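Local coordinates for putative polysaccharide deacetylase (Bdellovibrio bacteriovorus HD100, PDB 5JP6), which probably removes N-acetyl groups from peptidoglycan as a zinc-dependent deacetylase of carbohydrate esterase family 4, at residues F299-N313 / Q327-T341. The protein carries 1 engineered substitution. Residues are numbered along the deposited sequence; the frame is centred on the assembly and turned at random. Where two conformers were deposited one is given.
Sequences FAWNIESDDWRTQSN and QGRGIVLFHDIQRRT
One face of the Trp-301 indole carries Leu-333 CD2, a CH-pi contact 3.8 Å from the centroid of the six-membered ring; at the indole's edge NE1 donates to Glu-304. The Phe-334 ring has Val-332 CG1 over one face, toward the rim, and Asp-307 OD2 at its edge. The His-335 imidazole meets Asp-307 edge-on: ND1 donates to the syn lone pair of OD1 (2.8 Å), with ring and carboxylate planes 43° apart. OD2 takes the backbone N of His-335 on its syn side and Thr-341 OG1 (2.7 Å) on its anti side, so three donors of 327-341 fix the carboxylate's rotation. Water 1 links OD1 to Gln-338 OE1. The Asn-302 amide, with CG between the backbone N and the carbonyl carbon (chi1 66°), grips the start of strand 330-335: OD1 accepts from Ile-331 N (2.8 Å), while ND2 reaches Arg-329 O (3.0 Å) and Gln-327 OE1 (2.8 Å), both in its plane. Ile-303 pairs in parallel with Val-332, its O accepting from Leu-333 N (3.0 Å), within a beta-alpha-beta unit. Beyond, Ser-305 OG donates to Leu-333 O (2.6 Å) and accepts from Asp-307 N, an ST turn. His-335 NE2 hydrogen-bonds Tyr-280 OH, a zinc ligand with Asp-177 and His-227. Asp-307 thus orients His-335, which lies in the second shell of the metal, by holding its ND1 and backbone N together.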
# COMPACT_ATOMS: atom_id res chain seq x y z
N PHE A 299 1.28 -14.27 5.17
CA PHE A 299 1.37 -14.03 3.72
C PHE A 299 2.64 -13.25 3.42
O PHE A 299 2.76 -12.06 3.75
CB PHE A 299 0.12 -13.31 3.21
CG PHE A 299 -1.03 -14.25 3.03
CD1 PHE A 299 -1.74 -14.73 4.15
CD2 PHE A 299 -1.39 -14.72 1.77
CE1 PHE A 299 -2.73 -15.65 4.00
CE2 PHE A 299 -2.43 -15.63 1.63
CZ PHE A 299 -3.08 -16.08 2.76
N ALA A 300 3.55 -13.91 2.71
CA ALA A 300 4.69 -13.24 2.12
C ALA A 300 4.27 -13.00 0.64
O ALA A 300 3.10 -12.75 0.37
CB ALA A 300 5.94 -14.09 2.28
N TRP A 301 5.19 -13.03 -0.30
CA TRP A 301 4.91 -12.76 -1.72
C TRP A 301 6.12 -13.29 -2.51
O TRP A 301 7.18 -13.54 -1.94
CB TRP A 301 4.71 -11.25 -2.02
CG TRP A 301 5.94 -10.44 -1.73
CD1 TRP A 301 6.92 -10.10 -2.63
CD2 TRP A 301 6.34 -9.90 -0.48
NE1 TRP A 301 7.91 -9.40 -2.00
CE2 TRP A 301 7.58 -9.26 -0.68
CE3 TRP A 301 5.79 -9.92 0.81
CZ2 TRP A 301 8.25 -8.64 0.33
CZ3 TRP A 301 6.47 -9.29 1.81
CH2 TRP A 301 7.69 -8.67 1.57
N ASN A 302 5.95 -13.44 -3.82
CA ASN A 302 7.08 -13.76 -4.69
C ASN A 302 7.24 -12.84 -5.90
O ASN A 302 8.24 -12.92 -6.58
CB ASN A 302 7.04 -15.20 -5.17
CG ASN A 302 5.87 -15.47 -6.08
OD1 ASN A 302 4.72 -15.23 -5.74
ND2 ASN A 302 6.16 -15.97 -7.28
N ILE A 303 6.24 -12.03 -6.17
CA ILE A 303 6.28 -11.10 -7.31
C ILE A 303 6.32 -9.67 -6.74
O ILE A 303 5.33 -9.17 -6.20
CB ILE A 303 5.07 -11.27 -8.26
CG1 ILE A 303 5.03 -12.66 -8.85
CG2 ILE A 303 5.13 -10.22 -9.38
CD1 ILE A 303 3.70 -13.04 -9.44
N GLU A 304 7.48 -9.02 -6.91
CA GLU A 304 7.68 -7.64 -6.45
C GLU A 304 7.23 -6.64 -7.51
O GLU A 304 7.49 -6.82 -8.69
CB GLU A 304 9.12 -7.42 -6.05
CG GLU A 304 9.28 -7.94 -4.62
CD GLU A 304 10.63 -8.39 -4.22
OE1 GLU A 304 11.59 -8.28 -5.03
OE2 GLU A 304 10.72 -8.84 -3.06
N SER A 305 6.56 -5.58 -7.06
CA SER A 305 6.28 -4.44 -7.89
C SER A 305 7.33 -3.37 -7.79
O SER A 305 7.47 -2.55 -8.72
CB SER A 305 4.91 -3.84 -7.57
OG SER A 305 4.90 -3.26 -6.28
N ASP A 306 8.04 -3.34 -6.66
CA ASP A 306 8.93 -2.21 -6.35
C ASP A 306 8.18 -0.86 -6.43
O ASP A 306 8.79 0.16 -6.73
CB ASP A 306 10.14 -2.20 -7.30
CG ASP A 306 11.08 -3.35 -7.06
OD1 ASP A 306 11.09 -3.93 -5.98
OD2 ASP A 306 11.90 -3.57 -7.99
N ASP A 307 6.87 -0.85 -6.11
CA ASP A 307 6.08 0.38 -6.26
C ASP A 307 6.46 1.45 -5.22
O ASP A 307 6.01 2.59 -5.36
CB ASP A 307 4.58 0.13 -6.35
CG ASP A 307 3.98 -0.38 -5.07
OD1 ASP A 307 4.70 -0.66 -4.07
OD2 ASP A 307 2.75 -0.54 -5.01
N TRP A 308 7.27 1.09 -4.22
CA TRP A 308 7.83 2.04 -3.23
C TRP A 308 8.86 2.98 -3.87
O TRP A 308 9.19 4.03 -3.29
CB TRP A 308 8.47 1.26 -2.06
CG TRP A 308 9.53 0.28 -2.49
CD1 TRP A 308 9.35 -1.05 -2.75
CD2 TRP A 308 10.92 0.55 -2.71
NE1 TRP A 308 10.54 -1.61 -3.13
CE2 TRP A 308 11.52 -0.66 -3.13
CE3 TRP A 308 11.72 1.70 -2.64
CZ2 TRP A 308 12.87 -0.76 -3.42
CZ3 TRP A 308 13.06 1.59 -2.95
CH2 TRP A 308 13.62 0.37 -3.32
N ARG A 309 9.44 2.58 -5.00
CA ARG A 309 10.52 3.35 -5.63
C ARG A 309 9.94 4.38 -6.59
O ARG A 309 9.13 4.08 -7.44
CB ARG A 309 11.50 2.40 -6.35
CG ARG A 309 12.82 3.10 -6.65
CD ARG A 309 13.68 2.34 -7.61
NE ARG A 309 14.07 1.03 -7.14
CZ ARG A 309 15.09 0.80 -6.30
NH1 ARG A 309 15.74 1.82 -5.74
NH2 ARG A 309 15.41 -0.45 -6.01
N THR A 310 10.36 5.62 -6.45
CA THR A 310 10.00 6.66 -7.41
C THR A 310 10.52 6.23 -8.78
O THR A 310 11.71 5.90 -8.95
CB THR A 310 10.58 8.02 -7.04
OG1 THR A 310 10.16 8.38 -5.73
CG2 THR A 310 10.14 9.12 -8.04
N GLN A 311 9.61 6.28 -9.75
CA GLN A 311 9.92 5.83 -11.11
C GLN A 311 8.76 6.25 -12.00
O GLN A 311 7.68 6.57 -11.48
CB GLN A 311 10.08 4.34 -11.17
CG GLN A 311 8.83 3.56 -10.79
CD GLN A 311 9.13 2.10 -10.47
OE1 GLN A 311 9.48 1.32 -11.35
NE2 GLN A 311 9.03 1.74 -9.21
N SER A 312 8.96 6.21 -13.31
CA SER A 312 7.87 6.52 -14.24
C SER A 312 6.79 5.45 -14.18
O SER A 312 7.04 4.30 -13.78
CB SER A 312 8.42 6.61 -15.66
OG SER A 312 8.98 5.39 -16.09
N ASN A 313 5.59 5.80 -14.63
CA ASN A 313 4.55 4.80 -14.77
C ASN A 313 5.01 3.64 -15.65
O ASN A 313 4.77 2.48 -15.34
CB ASN A 313 3.32 5.39 -15.45
CG ASN A 313 2.53 6.36 -14.59
OD1 ASN A 313 2.99 6.91 -13.63
ND2 ASN A 313 1.29 6.63 -15.05
N GLN A 327 8.39 -15.07 -12.70
CA GLN A 327 7.87 -16.01 -11.71
C GLN A 327 6.84 -16.97 -12.28
O GLN A 327 6.75 -18.11 -11.83
CB GLN A 327 7.26 -15.25 -10.52
CG GLN A 327 8.28 -14.52 -9.70
CD GLN A 327 9.20 -15.47 -8.97
OE1 GLN A 327 8.75 -16.40 -8.29
NE2 GLN A 327 10.48 -15.27 -9.13
N GLY A 328 6.01 -16.48 -13.21
CA GLY A 328 4.99 -17.29 -13.86
C GLY A 328 3.67 -17.43 -13.14
O GLY A 328 2.65 -17.79 -13.75
N ARG A 329 3.70 -17.24 -11.82
CA ARG A 329 2.52 -17.35 -10.96
C ARG A 329 2.89 -16.81 -9.58
O ARG A 329 4.07 -16.66 -9.25
CB ARG A 329 2.08 -18.81 -10.80
CG ARG A 329 2.94 -19.58 -9.81
CD ARG A 329 2.51 -21.03 -9.74
NE ARG A 329 3.00 -21.81 -10.85
CZ ARG A 329 2.70 -23.09 -11.02
NH1 ARG A 329 1.88 -23.71 -10.18
NH2 ARG A 329 3.21 -23.75 -12.04
N GLY A 330 1.88 -16.55 -8.77
CA GLY A 330 2.12 -16.29 -7.35
C GLY A 330 1.45 -15.05 -6.85
O GLY A 330 0.36 -14.72 -7.30
N ILE A 331 2.06 -14.46 -5.83
CA ILE A 331 1.48 -13.39 -5.04
C ILE A 331 2.25 -12.11 -5.33
O ILE A 331 3.48 -12.07 -5.16
CB ILE A 331 1.49 -13.70 -3.54
CG1 ILE A 331 0.61 -14.91 -3.25
CG2 ILE A 331 1.06 -12.49 -2.72
CD1 ILE A 331 0.65 -15.39 -1.82
N VAL A 332 1.52 -11.09 -5.76
CA VAL A 332 2.10 -9.79 -6.11
C VAL A 332 1.96 -8.82 -4.95
O VAL A 332 0.85 -8.67 -4.42
CB VAL A 332 1.39 -9.17 -7.33
CG1 VAL A 332 2.09 -7.87 -7.77
CG2 VAL A 332 1.32 -10.16 -8.48
N LEU A 333 3.05 -8.14 -4.62
CA LEU A 333 3.03 -7.09 -3.59
C LEU A 333 2.89 -5.69 -4.20
O LEU A 333 3.82 -5.23 -4.89
CB LEU A 333 4.33 -7.13 -2.78
CG LEU A 333 4.45 -6.06 -1.71
CD1 LEU A 333 3.36 -6.16 -0.63
CD2 LEU A 333 5.84 -6.08 -1.07
N PHE A 334 1.77 -5.03 -3.88
CA PHE A 334 1.48 -3.61 -4.23
C PHE A 334 1.21 -2.93 -2.86
O PHE A 334 0.93 -3.57 -1.84
CB PHE A 334 0.27 -3.45 -5.14
CG PHE A 334 0.49 -3.81 -6.59
CD1 PHE A 334 1.41 -3.10 -7.41
CD2 PHE A 334 -0.28 -4.80 -7.17
CE1 PHE A 334 1.52 -3.41 -8.74
CE2 PHE A 334 -0.18 -5.08 -8.53
CZ PHE A 334 0.73 -4.40 -9.28
N HIS A 335 1.18 -1.60 -2.92
CA HIS A 335 0.69 -0.75 -1.83
C HIS A 335 -0.41 0.15 -2.36
O HIS A 335 -0.16 0.94 -3.27
CB HIS A 335 1.84 0.06 -1.25
CG HIS A 335 2.93 -0.77 -0.66
ND1 HIS A 335 3.90 -1.36 -1.45
CD2 HIS A 335 3.16 -1.19 0.62
CE1 HIS A 335 4.68 -2.10 -0.66
NE2 HIS A 335 4.25 -2.00 0.58
N ASP A 336 -1.61 0.08 -1.78
CA ASP A 336 -2.73 0.90 -2.29
C ASP A 336 -2.56 2.36 -1.79
O ASP A 336 -3.28 3.24 -2.25
CB ASP A 336 -4.13 0.33 -2.04
CG ASP A 336 -4.41 0.02 -0.59
OD1 ASP A 336 -3.52 -0.58 0.05
OD2 ASP A 336 -5.51 0.36 -0.08
N ILE A 337 -1.59 2.62 -0.93
CA ILE A 337 -1.22 4.00 -0.54
C ILE A 337 -0.22 4.65 -1.50
O ILE A 337 0.15 5.82 -1.32
CB ILE A 337 -0.70 4.07 0.92
CG1 ILE A 337 0.58 3.27 1.10
CG2 ILE A 337 -1.77 3.57 1.89
CD1 ILE A 337 1.34 3.59 2.34
N GLN A 338 0.19 3.92 -2.54
CA GLN A 338 1.12 4.44 -3.53
C GLN A 338 0.29 4.96 -4.73
O GLN A 338 -0.33 4.18 -5.46
CB GLN A 338 2.08 3.35 -4.01
CG GLN A 338 3.24 3.89 -4.84
CD GLN A 338 4.22 4.71 -3.96
OE1 GLN A 338 4.77 4.24 -2.93
NE2 GLN A 338 4.39 5.93 -4.33
N ARG A 339 0.30 6.27 -4.94
CA ARG A 339 -0.52 6.85 -6.01
C ARG A 339 -0.24 6.22 -7.35
O ARG A 339 -1.17 5.88 -8.11
CB ARG A 339 -0.36 8.36 -6.09
CG ARG A 339 -1.06 8.89 -7.31
CD ARG A 339 -1.26 10.37 -7.30
NE ARG A 339 -1.98 10.77 -8.50
CZ ARG A 339 -2.16 12.01 -8.90
NH1 ARG A 339 -1.74 13.01 -8.15
NH2 ARG A 339 -2.83 12.24 -10.01
N ARG A 340 1.04 6.01 -7.66
CA ARG A 340 1.37 5.56 -9.01
C ARG A 340 0.81 4.17 -9.28
O ARG A 340 0.46 3.86 -10.40
CB ARG A 340 2.87 5.59 -9.23
CG ARG A 340 3.28 5.44 -10.67
CD ARG A 340 4.78 5.70 -10.80
NE ARG A 340 5.24 6.95 -10.22
CZ ARG A 340 5.37 8.13 -10.85
NH1 ARG A 340 4.99 8.29 -12.10
NH2 ARG A 340 5.89 9.15 -10.21
N THR A 341 0.70 3.36 -8.23
CA THR A 341 0.08 2.05 -8.36
C THR A 341 -1.38 2.16 -8.78
O THR A 341 -1.85 1.40 -9.67
CB THR A 341 0.27 1.25 -7.08
OG1 THR A 341 1.67 1.06 -6.86
CG2 THR A 341 -0.45 -0.11 -7.10
O HOH W 1 4.75 1.63 -2.12
O HOH W 2 7.37 5.45 -1.98